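Local atomic coordinates of plasmin and fibronectin-binding protein A (Streptococcus pneumoniae, PDB entry 4MR0), a protein that serves as a surface adhesin and invasin of the pneumococcus, binding human fibronectin, plasmin, plasminogen and serum albumin. Residues I180-N185 with H189-F194; D222-L227 with A234-L239. One frame throughout, in Å; residues are numbered along the deposited sequence.

Contact 1. Residues I180-N185 with H189-F194; sequences ILNGIN and HPSIVF. With MN (manganese (II) ion), chain F.
Ser191 OG sits between Asn182 and Ile184 and bonds to both. It donates to Ile184 O at 2.8 Å, in the carbonyl plane and on a lone pair, and receives Asn182 ND2 at 2.9 Å; OG lies close to the plane of the Asn182 amide, and the N-H...O angle is 164°. The same amide closes an Asx turn: its OD1 takes Ile184 N at 3.0 Å from above the carbonyl plane, while ND2 also reaches Met223 O, so both ends of the group fix its rotation. This turn lies where strand 178-182 ends, in a right-handed parallel beta-helix of the pectate lyase-like kind; the chain then runs back almost the opposite way and turns a corner at Val193. Apolar contacts flank the corner. The CD1 of Ile180 meets Phe194 CZ at the ring edge, in plane, at a tight 3.2 Å, and Ile180 CG2 touches Val193 CG1. With its CG1 beside the backbone N (chi1 -50°), Ile184 carries CD1 to 3.4 Å from Ile192 O, a buried carbonyl without a polar partner. Metal binding follows at His189: NE2 holds manganese at 2.3 Å, alongside Glu162, Thr200 and three waters, while ND1 donates to Pro190 O at 2.7 Å and steadies the ring.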
# COMPACT_ATOMS: atom_id res chain seq x y z
N ILE A 180 -16.76 -13.95 6.78
CA ILE A 180 -16.76 -14.65 5.51
C ILE A 180 -15.48 -15.47 5.52
O ILE A 180 -14.38 -14.93 5.62
CB ILE A 180 -16.80 -13.64 4.34
CG1 ILE A 180 -18.18 -12.97 4.32
CG2 ILE A 180 -16.52 -14.34 3.02
CD1 ILE A 180 -18.38 -11.99 3.21
N LEU A 181 -15.62 -16.79 5.45
CA LEU A 181 -14.46 -17.69 5.49
C LEU A 181 -14.00 -18.15 4.12
O LEU A 181 -14.74 -18.81 3.38
CB LEU A 181 -14.78 -18.90 6.36
CG LEU A 181 -13.69 -19.97 6.52
CD1 LEU A 181 -12.44 -19.36 7.15
CD2 LEU A 181 -14.22 -21.12 7.37
N ASN A 182 -12.75 -17.83 3.78
CA ASN A 182 -12.21 -18.24 2.49
C ASN A 182 -11.88 -19.73 2.41
O ASN A 182 -10.92 -20.20 3.03
CB ASN A 182 -10.97 -17.43 2.15
CG ASN A 182 -10.35 -17.85 0.83
OD1 ASN A 182 -11.04 -18.40 -0.03
ND2 ASN A 182 -9.06 -17.58 0.66
N GLY A 183 -12.68 -20.46 1.63
CA GLY A 183 -12.46 -21.88 1.47
C GLY A 183 -12.06 -22.23 0.04
O GLY A 183 -12.16 -23.38 -0.38
N ILE A 184 -11.62 -21.23 -0.71
CA ILE A 184 -11.21 -21.42 -2.09
C ILE A 184 -9.82 -22.06 -2.12
O ILE A 184 -8.81 -21.39 -1.90
CB ILE A 184 -11.19 -20.08 -2.84
CG1 ILE A 184 -12.51 -19.34 -2.60
CG2 ILE A 184 -11.01 -20.30 -4.34
CD1 ILE A 184 -12.50 -17.88 -3.03
N ASN A 185 -9.78 -23.36 -2.38
CA ASN A 185 -8.53 -24.12 -2.41
C ASN A 185 -8.44 -24.87 -3.73
O ASN A 185 -8.65 -26.09 -3.79
CB ASN A 185 -8.51 -25.08 -1.21
CG ASN A 185 -7.27 -25.94 -1.17
OD1 ASN A 185 -6.14 -25.44 -1.25
ND2 ASN A 185 -7.46 -27.25 -1.03
N HIS A 189 -5.14 -21.63 -9.45
CA HIS A 189 -6.33 -20.79 -9.43
C HIS A 189 -6.24 -19.77 -8.29
O HIS A 189 -5.70 -20.05 -7.22
CB HIS A 189 -7.53 -21.74 -9.23
CG HIS A 189 -8.87 -21.10 -9.38
ND1 HIS A 189 -9.38 -20.19 -8.47
CD2 HIS A 189 -9.86 -21.32 -10.28
CE1 HIS A 189 -10.62 -19.89 -8.80
NE2 HIS A 189 -10.94 -20.56 -9.89
N PRO A 190 -6.76 -18.55 -8.52
CA PRO A 190 -6.69 -17.55 -7.45
C PRO A 190 -7.56 -17.93 -6.24
O PRO A 190 -8.52 -18.69 -6.37
CB PRO A 190 -7.16 -16.27 -8.13
CG PRO A 190 -8.06 -16.76 -9.23
CD PRO A 190 -7.31 -17.97 -9.76
N SER A 191 -7.19 -17.41 -5.08
CA SER A 191 -7.94 -17.67 -3.85
C SER A 191 -8.31 -16.30 -3.29
O SER A 191 -7.82 -15.88 -2.24
CB SER A 191 -7.08 -18.45 -2.85
OG SER A 191 -7.82 -18.79 -1.69
N ILE A 192 -9.15 -15.59 -4.04
CA ILE A 192 -9.62 -14.26 -3.69
C ILE A 192 -11.13 -14.38 -3.58
O ILE A 192 -11.79 -14.85 -4.51
CB ILE A 192 -9.23 -13.25 -4.79
CG1 ILE A 192 -7.70 -13.24 -4.94
CG2 ILE A 192 -9.78 -11.86 -4.45
CD1 ILE A 192 -7.18 -12.39 -6.11
N VAL A 193 -11.67 -13.98 -2.43
CA VAL A 193 -13.11 -14.10 -2.15
C VAL A 193 -14.10 -13.35 -3.04
O VAL A 193 -15.08 -13.94 -3.49
CB VAL A 193 -13.39 -13.72 -0.68
CG1 VAL A 193 -14.85 -14.00 -0.34
CG2 VAL A 193 -12.48 -14.52 0.24
N PHE A 194 -13.86 -12.06 -3.27
CA PHE A 194 -14.76 -11.24 -4.08
C PHE A 194 -14.09 -10.62 -5.31
O PHE A 194 -12.96 -10.14 -5.22
CB PHE A 194 -15.33 -10.10 -3.22
CG PHE A 194 -16.15 -10.56 -2.06
CD1 PHE A 194 -17.40 -11.13 -2.26
CD2 PHE A 194 -15.66 -10.45 -0.76
CE1 PHE A 194 -18.17 -11.55 -1.19
CE2 PHE A 194 -16.42 -10.87 0.32
CZ PHE A 194 -17.68 -11.43 0.10
MN MN F . -12.97 -21.17 -10.84
O HOH W 1 -12.31 -23.45 -11.10
O HOH W 2 -14.95 -21.55 -11.88
O HOH W 3 -13.97 -19.04 -10.47

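Contact 2. Residues D222-L227 with A234-L239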
# COMPACT_ATOMS: atom_id res chain seq x y z
N ASP A 222 -12.04 -13.65 6.64
CA ASP A 222 -10.91 -14.47 7.03
C ASP A 222 -10.32 -15.01 5.74
O ASP A 222 -10.85 -15.94 5.13
CB ASP A 222 -11.39 -15.64 7.90
CG ASP A 222 -10.25 -16.42 8.53
OD1 ASP A 222 -9.13 -16.39 7.97
OD2 ASP A 222 -10.47 -17.07 9.58
N MET A 223 -9.21 -14.44 5.30
CA MET A 223 -8.61 -14.89 4.07
C MET A 223 -7.99 -16.28 4.24
O MET A 223 -7.48 -16.87 3.29
CB MET A 223 -7.60 -13.84 3.60
CG MET A 223 -8.28 -12.50 3.30
SD MET A 223 -7.16 -11.13 2.79
CE MET A 223 -6.64 -10.58 4.55
N ASN A 224 -8.05 -16.77 5.48
CA ASN A 224 -7.64 -18.12 5.86
C ASN A 224 -6.24 -18.56 5.41
O ASN A 224 -6.04 -19.72 5.03
CB ASN A 224 -8.70 -19.08 5.29
CG ASN A 224 -8.85 -20.36 6.09
OD1 ASN A 224 -8.41 -20.47 7.23
ND2 ASN A 224 -9.51 -21.35 5.48
N GLY A 225 -5.27 -17.67 5.50
CA GLY A 225 -3.93 -18.00 5.05
C GLY A 225 -2.88 -18.47 6.04
O GLY A 225 -1.72 -18.65 5.66
N ALA A 226 -3.25 -18.68 7.30
CA ALA A 226 -2.28 -19.13 8.31
C ALA A 226 -1.50 -20.35 7.81
O ALA A 226 -2.06 -21.22 7.13
CB ALA A 226 -2.99 -19.45 9.63
N LEU A 227 -0.22 -20.41 8.15
CA LEU A 227 0.66 -21.50 7.72
C LEU A 227 0.51 -22.80 8.48
O LEU A 227 0.01 -22.83 9.61
CB LEU A 227 2.12 -21.07 7.82
CG LEU A 227 2.58 -19.81 7.08
CD1 LEU A 227 4.06 -19.60 7.34
CD2 LEU A 227 2.31 -19.95 5.59
N ALA A 234 -0.28 -22.77 3.28
CA ALA A 234 -1.42 -22.29 4.05
C ALA A 234 -2.03 -23.56 4.63
O ALA A 234 -2.37 -24.48 3.89
CB ALA A 234 -2.41 -21.58 3.14
N LYS A 235 -2.14 -23.60 5.95
CA LYS A 235 -2.68 -24.76 6.65
C LYS A 235 -4.03 -25.28 6.15
O LYS A 235 -4.18 -26.48 5.92
CB LYS A 235 -2.78 -24.43 8.14
CG LYS A 235 -3.43 -25.52 8.97
CD LYS A 235 -3.44 -25.12 10.43
CE LYS A 235 -4.14 -26.17 11.28
NZ LYS A 235 -4.09 -25.81 12.73
N ASN A 236 -5.01 -24.39 5.98
CA ASN A 236 -6.34 -24.81 5.54
C ASN A 236 -6.61 -24.74 4.04
O ASN A 236 -7.69 -25.15 3.59
CB ASN A 236 -7.41 -23.99 6.27
CG ASN A 236 -7.35 -24.15 7.78
OD1 ASN A 236 -7.14 -25.25 8.29
ND2 ASN A 236 -7.54 -23.05 8.50
N LEU A 237 -5.66 -24.22 3.27
CA LEU A 237 -5.81 -24.11 1.82
C LEU A 237 -4.46 -24.51 1.23
O LEU A 237 -3.75 -23.69 0.65
CB LEU A 237 -6.16 -22.67 1.44
CG LEU A 237 -7.41 -22.09 2.12
CD1 LEU A 237 -7.48 -20.58 1.90
CD2 LEU A 237 -8.65 -22.78 1.57
N PRO A 238 -4.10 -25.80 1.37
CA PRO A 238 -2.84 -26.36 0.88
C PRO A 238 -2.51 -26.25 -0.60
O PRO A 238 -1.35 -26.38 -0.98
CB PRO A 238 -2.91 -27.81 1.36
CG PRO A 238 -4.38 -28.11 1.30
CD PRO A 238 -4.97 -26.86 1.91
N LEU A 239 -3.51 -25.98 -1.44
CA LEU A 239 -3.27 -25.88 -2.88
C LEU A 239 -3.08 -24.47 -3.46
O LEU A 239 -2.70 -24.34 -4.62
CB LEU A 239 -4.40 -26.58 -3.65
CG LEU A 239 -4.61 -28.07 -3.37
CD1 LEU A 239 -5.72 -28.59 -4.27
CD2 LEU A 239 -3.32 -28.85 -3.62
O HOH W 4 -4.80 -21.73 6.28
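A chi1 of -152° swings the Asn224 amide away from its own backbone N and across to Asn236, whose own CG lies beside its backbone N (chi1 -60°) and turns ND2 back to meet it. The two side chains cross at about a right angle, their amide planes 37° apart, and Asn236 ND2 donates to Asn224 OD1 at 3.0 Å. The bond is nearly straight and lies close to the donor's amide plane, although the donor is tilted somewhat from the carbonyl plane of Asn224. The other end of the Asn224 amide, ND2, bonds to Asn182 O, so the group is held at both ends and its flip is decided.

Both segments belong to the long loop that leaves strand 220-222 and returns to strand 243-252, an excursion between two strands of the beta-helix. The loop's two limbs are joined at their far end by a single beta bridge between Leu227 and Ala234, where Lys235 N donates to Ala226 O at 2.7 Å and Ala234 CA approaches the same oxygen at 3.3 Å in a CA-H...O contact. A water extends this polar seam: it donates to Asn224 O at 2.7 Å and to Ala226 O, and accepts from Asn236 N, bridging both limbs through backbone atoms.

Leu237 supplies the apolar portion. Its CD1 lies 3.6 Å from Asn224 O and also packs on Asn224 CB, while the side chain also packs on Asn182, and its CD2 on Asn185. The side chain of Lys235 touches the opposing limb through CB, between Ala226 O and Leu227 O, and its extended chain leads the ammonium away.

In the fold
Followed from the N terminus, the chain first closes contact 1, a tight return of the chain in which three residues separate segment 180-185 from segment 189-194. Only after that does contact 2 open, at the end of strand 220-222; six residues lie between its two segments, within the loop that leads on to strand 243-252. The two are therefore in series, neither nesting nor crossing, yet the winding of the beta-helix stacks them with centres about 10 Å apart. Strands 178-182 and 220-222 pair in parallel, with Ile180 O and Asp222 N linked, and Asn185 OD1 probably accepts from Leu239 N. The corner of one coil is thus tied to the loop of the following one.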